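Local coordinates for protein N-alpha-acetyltransferase 35, NatC auxiliary subunit (Saccharomyces cerevisiae, PDB 6YGA) that serves as the auxiliary subunit of the NatC N-terminal acetyltransferase, which acetylates the N-terminal methionine of the L-A virus Gag protein, at residues S492-I497 with E529-T534; D485-I490 with Q536-L541; C99-L104 with K292-Y297; S256-F261 with D296-I301. All coordinates share one frame; numbering follows the deposited sequence.

Interaction 1. Residues S492-I497 with E529-T534; sequences SNINAI and EQLQAT
The helical segments 492-497 and 529-534 run roughly antiparallel, at 144° between their N-to-C directions, with axes 10.1 Å apart at closest approach and the CA atoms of I494 and L531 facing each other at 6.7 Å. L531 is the central side chain. Its CB lies 3.8 Å from CG1 of I494, and the two side chains point opposite ways and lie flank to flank. CB of N493, whose side chain crosses the leucine at about a right angle, lies against both methyls of L531, closest to CD2 at 3.9 Å, while CD1 also meets CD1 of I497 tip to tip at 4.0 Å. N493 thus offers its aliphatic carbon to the leucine at a partly exposed margin. Q532 borders the other margin. A bend at chi2 (-70°) folds its amide back over I494, with NE2 3.7 Å from both CG2 and CD1 of the isoleucine; this is van der Waals contact, with no hydrogen bond across the helices. Branched aliphatics suit the buried middle because they fill it without needing polar partners. Y520, A523 and M524 continue the cover over I497. The arrangement is that of a long antiparallel helical hairpin, formed by helices 465-506 and 511-564.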
loop_
_atom_site.group_PDB
_atom_site.type_symbol
_atom_site.label_atom_id
_atom_site.label_comp_id
_atom_site.label_asym_id
_atom_site.label_seq_id
_atom_site.Cartn_x
_atom_site.Cartn_y
_atom_site.Cartn_z
ATOM N N SER B 492 3.375 40.773 20.060
ATOM C CA SER B 492 2.908 41.498 21.236
ATOM C C SER B 492 3.745 41.157 22.465
ATOM O O SER B 492 4.071 42.039 23.267
ATOM C CB SER B 492 1.430 41.193 21.482
ATOM O OG SER B 492 1.031 41.600 22.776
ATOM N N ASN B 493 4.107 39.881 22.628
ATOM C CA ASN B 493 4.957 39.492 23.749
ATOM C C ASN B 493 6.366 40.051 23.590
ATOM O O ASN B 493 6.989 40.466 24.574
ATOM C CB ASN B 493 4.998 37.967 23.882
ATOM C CG ASN B 493 3.647 37.371 24.239
ATOM O OD1 ASN B 493 2.776 38.053 24.773
ATOM N ND2 ASN B 493 3.472 36.087 23.949
ATOM N N ILE B 494 6.884 40.066 22.358
ATOM C CA ILE B 494 8.206 40.633 22.110
ATOM C C ILE B 494 8.213 42.123 22.430
ATOM O O ILE B 494 9.136 42.628 23.080
ATOM C CB ILE B 494 8.647 40.361 20.658
ATOM C CG1 ILE B 494 8.912 38.867 20.441
ATOM C CG2 ILE B 494 9.886 41.177 20.308
ATOM C CD1 ILE B 494 9.306 38.510 19.015
ATOM N N ASN B 495 7.177 42.848 21.997
ATOM C CA ASN B 495 7.130 44.287 22.245
ATOM C C ASN B 495 6.970 44.602 23.727
ATOM O O ASN B 495 7.471 45.632 24.194
ATOM C CB ASN B 495 5.998 44.928 21.439
ATOM C CG ASN B 495 6.340 45.073 19.968
ATOM O OD1 ASN B 495 7.503 45.257 19.606
ATOM N ND2 ASN B 495 5.327 44.991 19.111
ATOM N N ALA B 496 6.284 43.737 24.478
ATOM C CA ALA B 496 6.157 43.950 25.917
ATOM C C ALA B 496 7.521 43.926 26.594
ATOM O O ALA B 496 7.793 44.733 27.492
ATOM C CB ALA B 496 5.232 42.897 26.525
ATOM N N ILE B 497 8.394 43.008 26.174
ATOM C CA ILE B 497 9.759 42.987 26.690
ATOM C C ILE B 497 10.520 44.229 26.241
ATOM O O ILE B 497 11.288 44.815 27.012
ATOM C CB ILE B 497 10.472 41.692 26.257
ATOM C CG1 ILE B 497 9.793 40.470 26.882
ATOM C CG2 ILE B 497 11.944 41.740 26.633
ATOM C CD1 ILE B 497 10.387 39.140 26.442
ATOM N N GLU B 529 14.621 34.645 23.570
ATOM C CA GLU B 529 15.235 33.835 22.524
ATOM C C GLU B 529 14.219 32.899 21.879
ATOM O O GLU B 529 14.214 32.725 20.654
ATOM C CB GLU B 529 16.413 33.049 23.099
ATOM C CG GLU B 529 17.162 32.201 22.085
ATOM C CD GLU B 529 18.364 31.503 22.692
ATOM O OE1 GLU B 529 18.705 31.801 23.857
ATOM O OE2 GLU B 529 18.968 30.654 22.003
ATOM N N GLN B 530 13.336 32.301 22.685
ATOM C CA GLN B 530 12.320 31.408 22.135
ATOM C C GLN B 530 11.262 32.182 21.353
ATOM O O GLN B 530 10.765 31.699 20.328
ATOM C CB GLN B 530 11.672 30.594 23.254
ATOM C CG GLN B 530 10.635 29.601 22.762
ATOM C CD GLN B 530 11.223 28.579 21.812
ATOM O OE1 GLN B 530 12.070 27.774 22.198
ATOM N NE2 GLN B 530 10.784 28.610 20.560
ATOM N N LEU B 531 10.902 33.381 21.821
ATOM C CA LEU B 531 9.941 34.202 21.090
ATOM C C LEU B 531 10.466 34.564 19.706
ATOM O O LEU B 531 9.730 34.489 18.716
ATOM C CB LEU B 531 9.613 35.464 21.885
ATOM C CG LEU B 531 8.653 35.313 23.064
ATOM C CD1 LEU B 531 8.693 36.554 23.945
ATOM C CD2 LEU B 531 7.239 35.055 22.568
ATOM N N GLN B 532 11.738 34.959 19.615
ATOM C CA GLN B 532 12.305 35.283 18.311
ATOM C C GLN B 532 12.335 34.058 17.411
ATOM O O GLN B 532 12.018 34.146 16.219
ATOM C CB GLN B 532 13.707 35.865 18.472
ATOM C CG GLN B 532 13.749 37.205 19.188
ATOM C CD GLN B 532 13.170 38.340 18.358
ATOM O OE1 GLN B 532 12.991 38.213 17.145
ATOM N NE2 GLN B 532 12.879 39.460 19.010
ATOM N N ALA B 533 12.709 32.903 17.963
ATOM C CA ALA B 533 12.757 31.687 17.157
ATOM C C ALA B 533 11.364 31.296 16.680
ATOM O O ALA B 533 11.174 30.929 15.515
ATOM C CB ALA B 533 13.400 30.552 17.955
ATOM N N THR B 534 10.374 31.368 17.574
ATOM C CA THR B 534 8.998 31.085 17.181
ATOM C C THR B 534 8.502 32.089 16.147
ATOM O O THR B 534 7.827 31.713 15.182
ATOM C CB THR B 534 8.098 31.083 18.418
ATOM O OG1 THR B 534 8.465 29.991 19.269
ATOM C CG2 THR B 534 6.635 30.940 18.028
#

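Interaction 2. Residues D485-I490 with Q536-L541; sequences DSQNDI and QFLNYL
Within the antiparallel hairpin of helices 465-506 and 511-564, in the region assigned to the TPR-like family, residues 485-490 pack against 536-541 through one leucine and one amide pair. The axes lie 9.8 Å apart at an angle of 161°, and Q487 stands opposite L538. The leucine sends CD1 against the backbone of the facing helix, 3.7 Å from CA of Q487. This methyl is also bordered by CB of S486 and by CG1 of I490, the latter at 3.9 Å. A slim serine suits such a spot, since its hydroxyl turns back to bond the carbonyl O of F482 one turn earlier and only carbon is left facing the leucine.

Q487 reaches across beside this apolar patch. With CG anti to the backbone N (chi1 -165°) and the chain extended beyond it, the amide arrives at the far helix, where NE2 donates to OD1 of N539 over 3.1 Å. The bond is bent, with 138° at the hydrogen, and the donor sits tilted from the carbonyl plane of the asparagine. The same NE2 also bonds the carbonyl O of K535, so a buried amide nitrogen is gripped by a side-chain and a main-chain acceptor on one helix. Glutamine has both the length and the donor pair for this task. Held by two acceptors on the same helix, the amide should have little freedom to turn, while L538 supplies the nonpolar packing; the result is a neutral polar bridge that needs no buried charge.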
loop_
_atom_site.group_PDB
_atom_site.type_symbol
_atom_site.label_atom_id
_atom_site.label_comp_id
_atom_site.label_asym_id
_atom_site.label_seq_id
_atom_site.Cartn_x
_atom_site.Cartn_y
_atom_site.Cartn_z
ATOM N N ASP B 485 -2.612 35.562 13.257
ATOM C CA ASP B 485 -2.972 35.925 14.622
ATOM C C ASP B 485 -1.970 35.362 15.622
ATOM O O ASP B 485 -1.608 36.036 16.593
ATOM C CB ASP B 485 -4.384 35.433 14.941
ATOM C CG ASP B 485 -5.444 36.065 14.048
ATOM O OD1 ASP B 485 -5.120 37.015 13.302
ATOM O OD2 ASP B 485 -6.605 35.609 14.093
ATOM N N SER B 486 -1.507 34.126 15.401
ATOM C CA SER B 486 -0.485 33.552 16.271
ATOM C C SER B 486 0.778 34.404 16.270
ATOM O O SER B 486 1.372 34.644 17.326
ATOM C CB SER B 486 -0.160 32.121 15.837
ATOM O OG SER B 486 -1.298 31.281 15.912
ATOM N N GLN B 487 1.200 34.873 15.092
ATOM C CA GLN B 487 2.421 35.667 15.010
ATOM C C GLN B 487 2.229 37.056 15.603
ATOM O O GLN B 487 3.188 37.643 16.119
ATOM C CB GLN B 487 2.894 35.769 13.558
ATOM C CG GLN B 487 4.326 36.256 13.425
ATOM C CD GLN B 487 4.789 36.333 11.989
ATOM O OE1 GLN B 487 4.169 36.999 11.159
ATOM N NE2 GLN B 487 5.888 35.649 11.685
ATOM N N ASN B 488 1.008 37.596 15.546
ATOM C CA ASN B 488 0.737 38.878 16.189
ATOM C C ASN B 488 0.835 38.764 17.706
ATOM O O ASN B 488 1.334 39.680 18.371
ATOM C CB ASN B 488 -0.642 39.399 15.773
ATOM C CG ASN B 488 -0.704 39.800 14.304
ATOM O OD1 ASN B 488 0.320 40.070 13.674
ATOM N ND2 ASN B 488 -1.914 39.851 13.757
ATOM N N ASP B 489 0.367 37.649 18.276
ATOM C CA ASP B 489 0.508 37.444 19.714
ATOM C C ASP B 489 1.974 37.343 20.114
ATOM O O ASP B 489 2.381 37.880 21.152
ATOM C CB ASP B 489 -0.249 36.191 20.150
ATOM C CG ASP B 489 -1.747 36.379 20.123
ATOM O OD1 ASP B 489 -2.195 37.525 19.915
ATOM O OD2 ASP B 489 -2.477 35.385 20.307
ATOM N N ILE B 490 2.780 36.657 19.302
ATOM C CA ILE B 490 4.213 36.576 19.568
ATOM C C ILE B 490 4.834 37.966 19.545
ATOM O O ILE B 490 5.606 38.337 20.437
ATOM C CB ILE B 490 4.898 35.644 18.553
ATOM C CG1 ILE B 490 4.319 34.230 18.642
ATOM C CG2 ILE B 490 6.403 35.634 18.782
ATOM C CD1 ILE B 490 4.528 33.570 19.987
ATOM N N GLN B 536 10.234 33.693 13.876
ATOM C CA GLN B 536 10.825 33.375 12.581
ATOM C C GLN B 536 10.319 32.044 12.041
ATOM O O GLN B 536 10.248 31.863 10.820
ATOM C CB GLN B 536 12.345 33.380 12.699
ATOM C CG GLN B 536 12.879 34.745 13.083
ATOM C CD GLN B 536 14.191 34.677 13.824
ATOM O OE1 GLN B 536 15.056 33.858 13.512
ATOM N NE2 GLN B 536 14.347 35.537 14.824
ATOM N N PHE B 537 9.958 31.109 12.923
ATOM C CA PHE B 537 9.323 29.874 12.475
ATOM C C PHE B 537 7.954 30.154 11.865
ATOM O O PHE B 537 7.641 29.671 10.772
ATOM C CB PHE B 537 9.218 28.886 13.640
ATOM C CG PHE B 537 8.437 27.637 13.318
ATOM C CD1 PHE B 537 8.652 26.945 12.136
ATOM C CD2 PHE B 537 7.503 27.144 14.213
ATOM C CE1 PHE B 537 7.934 25.794 11.848
ATOM C CE2 PHE B 537 6.786 25.995 13.932
ATOM C CZ PHE B 537 7.005 25.319 12.748
ATOM N N LEU B 538 7.124 30.941 12.557
ATOM C CA LEU B 538 5.821 31.302 12.005
ATOM C C LEU B 538 5.967 32.096 10.714
ATOM O O LEU B 538 5.084 32.050 9.850
ATOM C CB LEU B 538 5.011 32.101 13.027
ATOM C CG LEU B 538 4.610 31.345 14.294
ATOM C CD1 LEU B 538 3.941 32.272 15.294
ATOM C CD2 LEU B 538 3.696 30.181 13.944
ATOM N N ASN B 539 7.072 32.827 10.567
ATOM C CA ASN B 539 7.325 33.529 9.316
ATOM C C ASN B 539 7.474 32.548 8.160
ATOM O O ASN B 539 6.993 32.806 7.051
ATOM C CB ASN B 539 8.574 34.394 9.453
ATOM C CG ASN B 539 8.376 35.779 8.900
ATOM O OD1 ASN B 539 7.884 36.671 9.592
ATOM N ND2 ASN B 539 8.754 35.972 7.642
ATOM N N TYR B 540 8.134 31.414 8.403
ATOM C CA TYR B 540 8.278 30.401 7.364
ATOM C C TYR B 540 6.946 29.723 7.060
ATOM O O TYR B 540 6.617 29.490 5.890
ATOM C CB TYR B 540 9.325 29.368 7.779
ATOM C CG TYR B 540 9.214 28.054 7.039
ATOM C CD1 TYR B 540 9.510 27.971 5.685
ATOM C CD2 TYR B 540 8.816 26.895 7.696
ATOM C CE1 TYR B 540 9.408 26.771 5.002
ATOM C CE2 TYR B 540 8.715 25.688 7.022
ATOM C CZ TYR B 540 9.013 25.632 5.673
ATOM O OH TYR B 540 8.915 24.441 4.987
ATOM N N LEU B 541 6.169 29.397 8.097
ATOM C CA LEU B 541 4.874 28.760 7.878
ATOM C C LEU B 541 3.939 29.669 7.092
ATOM O O LEU B 541 3.171 29.200 6.245
ATOM C CB LEU B 541 4.242 28.375 9.215
ATOM C CG LEU B 541 4.935 27.268 10.013
ATOM C CD1 LEU B 541 4.213 27.035 11.328
ATOM C CD2 LEU B 541 5.006 25.983 9.201
#

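Interaction 3. Residues C99-L104 with K292-Y297; sequences CVISWL and KLPTDY
I101, on the helix, and P294, in the loop, make the shortest contact here: CG2 of I101 comes to 3.7 Å from CG of the proline ring, and the two side chains cross at a slant. The isoleucine uses both its branches. CG2 meets the proline, while the longer arm, with CG1 anti to the carbonyl carbon (chi1 -63°), carries CD1 along the loop to 4.0 Å from the carbonyl O of D296 and 4.1 Å from CA of Y297. One beta-branched side chain thus meets the loop at two places, the proline ring and the backbone of D296 and Y297.

S102 fills the next position with little bulk. Its CB touches CD of P294 and CD2 of L293, each at 3.9 Å, and its small size lets the backbones approach until the CA atoms of S102 and L293 are 6.0 Å apart. That same CD2 methyl of L293 also rests 3.9 Å from SG of C99, in an apolar contact with the sulfur, so the leucine lies over the side of the helix formed by C99 and S102.

No hydrogen bond links the two segments directly. Polar groups from the preceding turns of the helix hold the loop instead: R98 NH1 bonds the carbonyl O of P294, and D94 OD1 takes the hydroxyl of Y297. Behind the helix, V100 and W103 pack on helix 142-167. The whole is a loop laid along the C-terminal turns of helix 85-104 just before helix 298-311 starts, joining chain portions far apart in sequence.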
loop_
_atom_site.group_PDB
_atom_site.type_symbol
_atom_site.label_atom_id
_atom_site.label_comp_id
_atom_site.label_asym_id
_atom_site.label_seq_id
_atom_site.Cartn_x
_atom_site.Cartn_y
_atom_site.Cartn_z
ATOM N N CYS B 99 17.836 -12.575 -5.411
ATOM C CA CYS B 99 16.541 -12.976 -4.872
ATOM C C CYS B 99 16.171 -12.127 -3.661
ATOM O O CYS B 99 14.996 -11.799 -3.460
ATOM C CB CYS B 99 16.551 -14.461 -4.509
ATOM S SG CYS B 99 16.354 -15.591 -5.909
ATOM N N VAL B 100 17.162 -11.759 -2.846
ATOM C CA VAL B 100 16.909 -10.868 -1.715
ATOM C C VAL B 100 16.396 -9.520 -2.206
ATOM O O VAL B 100 15.451 -8.955 -1.641
ATOM C CB VAL B 100 18.181 -10.718 -0.859
ATOM C CG1 VAL B 100 17.989 -9.653 0.213
ATOM C CG2 VAL B 100 18.562 -12.052 -0.226
ATOM N N ILE B 101 16.995 -8.996 -3.278
ATOM C CA ILE B 101 16.570 -7.711 -3.828
ATOM C C ILE B 101 15.157 -7.811 -4.392
ATOM O O ILE B 101 14.309 -6.948 -4.141
ATOM C CB ILE B 101 17.572 -7.231 -4.894
ATOM C CG1 ILE B 101 18.951 -6.992 -4.269
ATOM C CG2 ILE B 101 17.067 -5.970 -5.581
ATOM C CD1 ILE B 101 20.052 -6.725 -5.282
ATOM N N SER B 102 14.884 -8.870 -5.162
ATOM C CA SER B 102 13.552 -9.060 -5.729
ATOM C C SER B 102 12.492 -9.142 -4.636
ATOM O O SER B 102 11.367 -8.657 -4.809
ATOM C CB SER B 102 13.536 -10.322 -6.595
ATOM O OG SER B 102 12.288 -10.513 -7.233
ATOM N N TRP B 103 12.842 -9.743 -3.496
ATOM C CA TRP B 103 11.903 -9.890 -2.390
ATOM C C TRP B 103 11.583 -8.542 -1.748
ATOM O O TRP B 103 10.410 -8.184 -1.588
ATOM C CB TRP B 103 12.486 -10.865 -1.364
ATOM C CG TRP B 103 11.748 -10.958 -0.067
ATOM C CD1 TRP B 103 10.401 -10.870 0.123
ATOM C CD2 TRP B 103 12.324 -11.160 1.230
ATOM N NE1 TRP B 103 10.101 -11.004 1.458
ATOM C CE2 TRP B 103 11.265 -11.182 2.158
ATOM C CE3 TRP B 103 13.633 -11.322 1.696
ATOM C CZ2 TRP B 103 11.472 -11.361 3.521
ATOM C CZ3 TRP B 103 13.837 -11.500 3.048
ATOM C CH2 TRP B 103 12.763 -11.518 3.947
ATOM N N LEU B 104 12.613 -7.774 -1.389
ATOM C CA LEU B 104 12.436 -6.546 -0.621
ATOM C C LEU B 104 12.255 -5.313 -1.502
ATOM O O LEU B 104 11.377 -4.486 -1.236
ATOM C CB LEU B 104 13.630 -6.347 0.317
ATOM C CG LEU B 104 13.959 -7.533 1.227
ATOM C CD1 LEU B 104 15.263 -7.306 1.978
ATOM C CD2 LEU B 104 12.821 -7.784 2.197
ATOM N N LYS B 292 11.026 -12.397 -12.937
ATOM C CA LYS B 292 12.363 -12.068 -13.410
ATOM C C LYS B 292 13.136 -11.297 -12.347
ATOM O O LYS B 292 12.626 -10.338 -11.760
ATOM C CB LYS B 292 12.281 -11.255 -14.702
ATOM C CG LYS B 292 13.628 -10.768 -15.217
ATOM C CD LYS B 292 13.511 -10.240 -16.637
ATOM C CE LYS B 292 14.828 -9.657 -17.131
ATOM N NZ LYS B 292 15.190 -8.402 -16.416
ATOM N N LEU B 293 14.367 -11.725 -12.104
ATOM C CA LEU B 293 15.206 -11.143 -11.072
ATOM C C LEU B 293 15.893 -9.880 -11.583
ATOM O O LEU B 293 16.018 -9.675 -12.793
ATOM C CB LEU B 293 16.250 -12.160 -10.620
ATOM C CG LEU B 293 15.712 -13.461 -10.023
ATOM C CD1 LEU B 293 16.822 -14.492 -9.892
ATOM C CD2 LEU B 293 15.069 -13.192 -8.673
ATOM N N PRO B 294 16.338 -9.008 -10.678
ATOM C CA PRO B 294 17.139 -7.856 -11.106
ATOM C C PRO B 294 18.430 -8.311 -11.772
ATOM O O PRO B 294 18.932 -9.407 -11.514
ATOM C CB PRO B 294 17.421 -7.109 -9.797
ATOM C CG PRO B 294 16.335 -7.535 -8.879
ATOM C CD PRO B 294 16.018 -8.953 -9.240
ATOM N N THR B 295 18.971 -7.451 -12.634
ATOM C CA THR B 295 20.182 -7.779 -13.375
ATOM C C THR B 295 21.456 -7.284 -12.700
ATOM O O THR B 295 22.548 -7.702 -13.100
ATOM C CB THR B 295 20.113 -7.211 -14.799
ATOM O OG1 THR B 295 20.173 -5.780 -14.751
ATOM C CG2 THR B 295 18.819 -7.635 -15.483
ATOM N N ASP B 296 21.352 -6.414 -11.695
ATOM C CA ASP B 296 22.525 -5.864 -11.027
ATOM C C ASP B 296 22.269 -5.791 -9.526
ATOM O O ASP B 296 21.199 -6.164 -9.034
ATOM C CB ASP B 296 22.900 -4.490 -11.604
ATOM C CG ASP B 296 21.798 -3.448 -11.442
ATOM O OD1 ASP B 296 20.816 -3.685 -10.707
ATOM O OD2 ASP B 296 21.923 -2.372 -12.064
ATOM N N TYR B 297 23.266 -5.291 -8.794
ATOM C CA TYR B 297 23.176 -5.126 -7.350
ATOM C C TYR B 297 22.835 -3.698 -6.943
ATOM O O TYR B 297 23.079 -3.318 -5.792
ATOM C CB TYR B 297 24.482 -5.551 -6.678
ATOM C CG TYR B 297 24.703 -7.043 -6.578
ATOM C CD1 TYR B 297 23.975 -7.937 -7.353
ATOM C CD2 TYR B 297 25.640 -7.557 -5.695
ATOM C CE1 TYR B 297 24.185 -9.300 -7.253
ATOM C CE2 TYR B 297 25.856 -8.912 -5.588
ATOM C CZ TYR B 297 25.128 -9.780 -6.368
ATOM O OH TYR B 297 25.350 -11.132 -6.253
#

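Interaction 4. Residues S256-F261 with D296-I301; sequences SVNGIF and DYSGFI
V257 lays its CG1 methyl over one face of the Y297 ring, 3.8 Å from the centroid and 18° off the ring normal, a CH-pi contact. With CG1 anti to the backbone N, the methyl is turned to the ring. F261 approaches too: its edge points toward the face of Y297 in an offset edge-to-face pair, centroids 5.2 Å apart and planes at 72°, with CZ of F261 3.4 Å from CE1 of Y297. The methyl of V257 and the edge of F261 come to the same side of the tyrosine; CE2 of F300 lies on the other.

The polar link is the bond from N of Y297 to OD1 of N258, 2.8 Å long and fairly straight at 162°. The donor lies in the carbonyl plane, on a lone pair. Asparagine suits this place because its short amide reaches a main-chain N-H just ahead of a helix. There D296 receives two weak bonds from S298, one from N to OD1 and one from OG to OD2.

Helix 85-104 adjoins this group through L97 and R98 against Y297 and I101 against F300, while helix 215-231 packs on V257 through M219 and H222; the contact thus joins the end of helix 245-260 to the start of helix 298-311.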
loop_
_atom_site.group_PDB
_atom_site.type_symbol
_atom_site.label_atom_id
_atom_site.label_comp_id
_atom_site.label_asym_id
_atom_site.label_seq_id
_atom_site.Cartn_x
_atom_site.Cartn_y
_atom_site.Cartn_z
ATOM N N SER B 256 31.317 -2.474 -7.008
ATOM C CA SER B 256 32.356 -3.281 -7.639
ATOM C C SER B 256 31.753 -4.460 -8.393
ATOM O O SER B 256 32.221 -4.813 -9.482
ATOM C CB SER B 256 33.354 -3.765 -6.588
ATOM O OG SER B 256 33.944 -2.675 -5.904
ATOM N N VAL B 257 30.707 -5.073 -7.835
ATOM C CA VAL B 257 30.068 -6.208 -8.494
ATOM C C VAL B 257 29.392 -5.767 -9.787
ATOM O O VAL B 257 29.421 -6.484 -10.793
ATOM C CB VAL B 257 29.077 -6.890 -7.533
ATOM C CG1 VAL B 257 28.287 -7.970 -8.248
ATOM C CG2 VAL B 257 29.820 -7.488 -6.355
ATOM N N ASN B 258 28.792 -4.572 -9.789
ATOM C CA ASN B 258 28.100 -4.098 -10.985
ATOM C C ASN B 258 29.052 -3.969 -12.171
ATOM O O ASN B 258 28.686 -4.294 -13.307
ATOM C CB ASN B 258 27.404 -2.767 -10.702
ATOM C CG ASN B 258 26.145 -2.933 -9.865
ATOM O OD1 ASN B 258 25.533 -4.003 -9.850
ATOM N ND2 ASN B 258 25.751 -1.872 -9.169
ATOM N N GLY B 259 30.277 -3.499 -11.931
ATOM C CA GLY B 259 31.265 -3.462 -12.996
ATOM C C GLY B 259 31.752 -4.830 -13.418
ATOM O O GLY B 259 32.276 -4.982 -14.527
ATOM N N ILE B 260 31.583 -5.832 -12.554
ATOM C CA ILE B 260 32.022 -7.186 -12.868
ATOM C C ILE B 260 30.973 -7.921 -13.698
ATOM O O ILE B 260 31.322 -8.759 -14.537
ATOM C CB ILE B 260 32.355 -7.941 -11.567
ATOM C CG1 ILE B 260 33.570 -7.319 -10.872
ATOM C CG2 ILE B 260 32.636 -9.397 -11.838
ATOM C CD1 ILE B 260 34.026 -8.095 -9.646
ATOM N N PHE B 261 29.690 -7.608 -13.497
ATOM C CA PHE B 261 28.603 -8.295 -14.197
ATOM C C PHE B 261 28.786 -8.392 -15.707
ATOM O O PHE B 261 28.646 -9.501 -16.247
ATOM C CB PHE B 261 27.265 -7.615 -13.875
ATOM C CG PHE B 261 26.570 -8.177 -12.676
ATOM C CD1 PHE B 261 26.203 -9.511 -12.637
ATOM C CD2 PHE B 261 26.268 -7.369 -11.595
ATOM C CE1 PHE B 261 25.557 -10.034 -11.533
ATOM C CE2 PHE B 261 25.619 -7.885 -10.490
ATOM C CZ PHE B 261 25.264 -9.219 -10.458
ATOM N N ASP B 296 21.352 -6.414 -11.695
ATOM C CA ASP B 296 22.525 -5.864 -11.027
ATOM C C ASP B 296 22.269 -5.791 -9.526
ATOM O O ASP B 296 21.199 -6.164 -9.034
ATOM C CB ASP B 296 22.900 -4.490 -11.604
ATOM C CG ASP B 296 21.798 -3.448 -11.442
ATOM O OD1 ASP B 296 20.816 -3.685 -10.707
ATOM O OD2 ASP B 296 21.923 -2.372 -12.064
ATOM N N TYR B 297 23.266 -5.291 -8.794
ATOM C CA TYR B 297 23.176 -5.126 -7.350
ATOM C C TYR B 297 22.835 -3.698 -6.943
ATOM O O TYR B 297 23.079 -3.318 -5.792
ATOM C CB TYR B 297 24.482 -5.551 -6.678
ATOM C CG TYR B 297 24.703 -7.043 -6.578
ATOM C CD1 TYR B 297 23.975 -7.937 -7.353
ATOM C CD2 TYR B 297 25.640 -7.557 -5.695
ATOM C CE1 TYR B 297 24.185 -9.300 -7.253
ATOM C CE2 TYR B 297 25.856 -8.912 -5.588
ATOM C CZ TYR B 297 25.128 -9.780 -6.368
ATOM O OH TYR B 297 25.350 -11.132 -6.253
ATOM N N SER B 298 22.282 -2.896 -7.858
ATOM C CA SER B 298 21.953 -1.512 -7.534
ATOM C C SER B 298 20.920 -1.401 -6.420
ATOM O O SER B 298 20.864 -0.369 -5.742
ATOM C CB SER B 298 21.452 -0.779 -8.780
ATOM O OG SER B 298 22.522 -0.476 -9.660
ATOM N N GLY B 299 20.104 -2.436 -6.214
ATOM C CA GLY B 299 19.124 -2.391 -5.143
ATOM C C GLY B 299 19.748 -2.319 -3.765
ATOM O O GLY B 299 19.163 -1.742 -2.842
ATOM N N PHE B 300 20.938 -2.901 -3.601
ATOM C CA PHE B 300 21.638 -2.806 -2.324
ATOM C C PHE B 300 22.070 -1.374 -2.042
ATOM O O PHE B 300 22.090 -0.939 -0.884
ATOM C CB PHE B 300 22.846 -3.745 -2.313
ATOM C CG PHE B 300 22.486 -5.201 -2.210
ATOM C CD1 PHE B 300 21.597 -5.645 -1.243
ATOM C CD2 PHE B 300 23.035 -6.125 -3.082
ATOM C CE1 PHE B 300 21.268 -6.987 -1.146
ATOM C CE2 PHE B 300 22.708 -7.468 -2.990
ATOM C CZ PHE B 300 21.823 -7.898 -2.022
ATOM N N ILE B 301 22.417 -0.626 -3.092
ATOM C CA ILE B 301 22.799 0.774 -2.922
ATOM C C ILE B 301 21.610 1.588 -2.428
ATOM O O ILE B 301 21.730 2.397 -1.499
ATOM C CB ILE B 301 23.360 1.338 -4.240
ATOM C CG1 ILE B 301 24.572 0.524 -4.702
ATOM C CG2 ILE B 301 23.734 2.802 -4.080
ATOM C CD1 ILE B 301 25.136 0.965 -6.043
#

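How the interactions relate
The four contacts form two pairs at separate places in the chain. Interactions 1 and 2 are successive levels of one helical hairpin, their centres about 10 Å apart, with interaction 1 nearer the turn between the helices. They meet where CG2 of I490 packs 3.5 Å from the carbonyl O of L531. Interactions 3 and 4 have centres about 11 Å apart and share D296 and Y297, so one loop faces two helices; CD1 of I101 also packs 3.6 Å from CE2 of F300. The centres of interactions 1 and 3 are about 55 Å apart, on opposite sides of the chain's centre. None of the four is touched by another subunit of the complex.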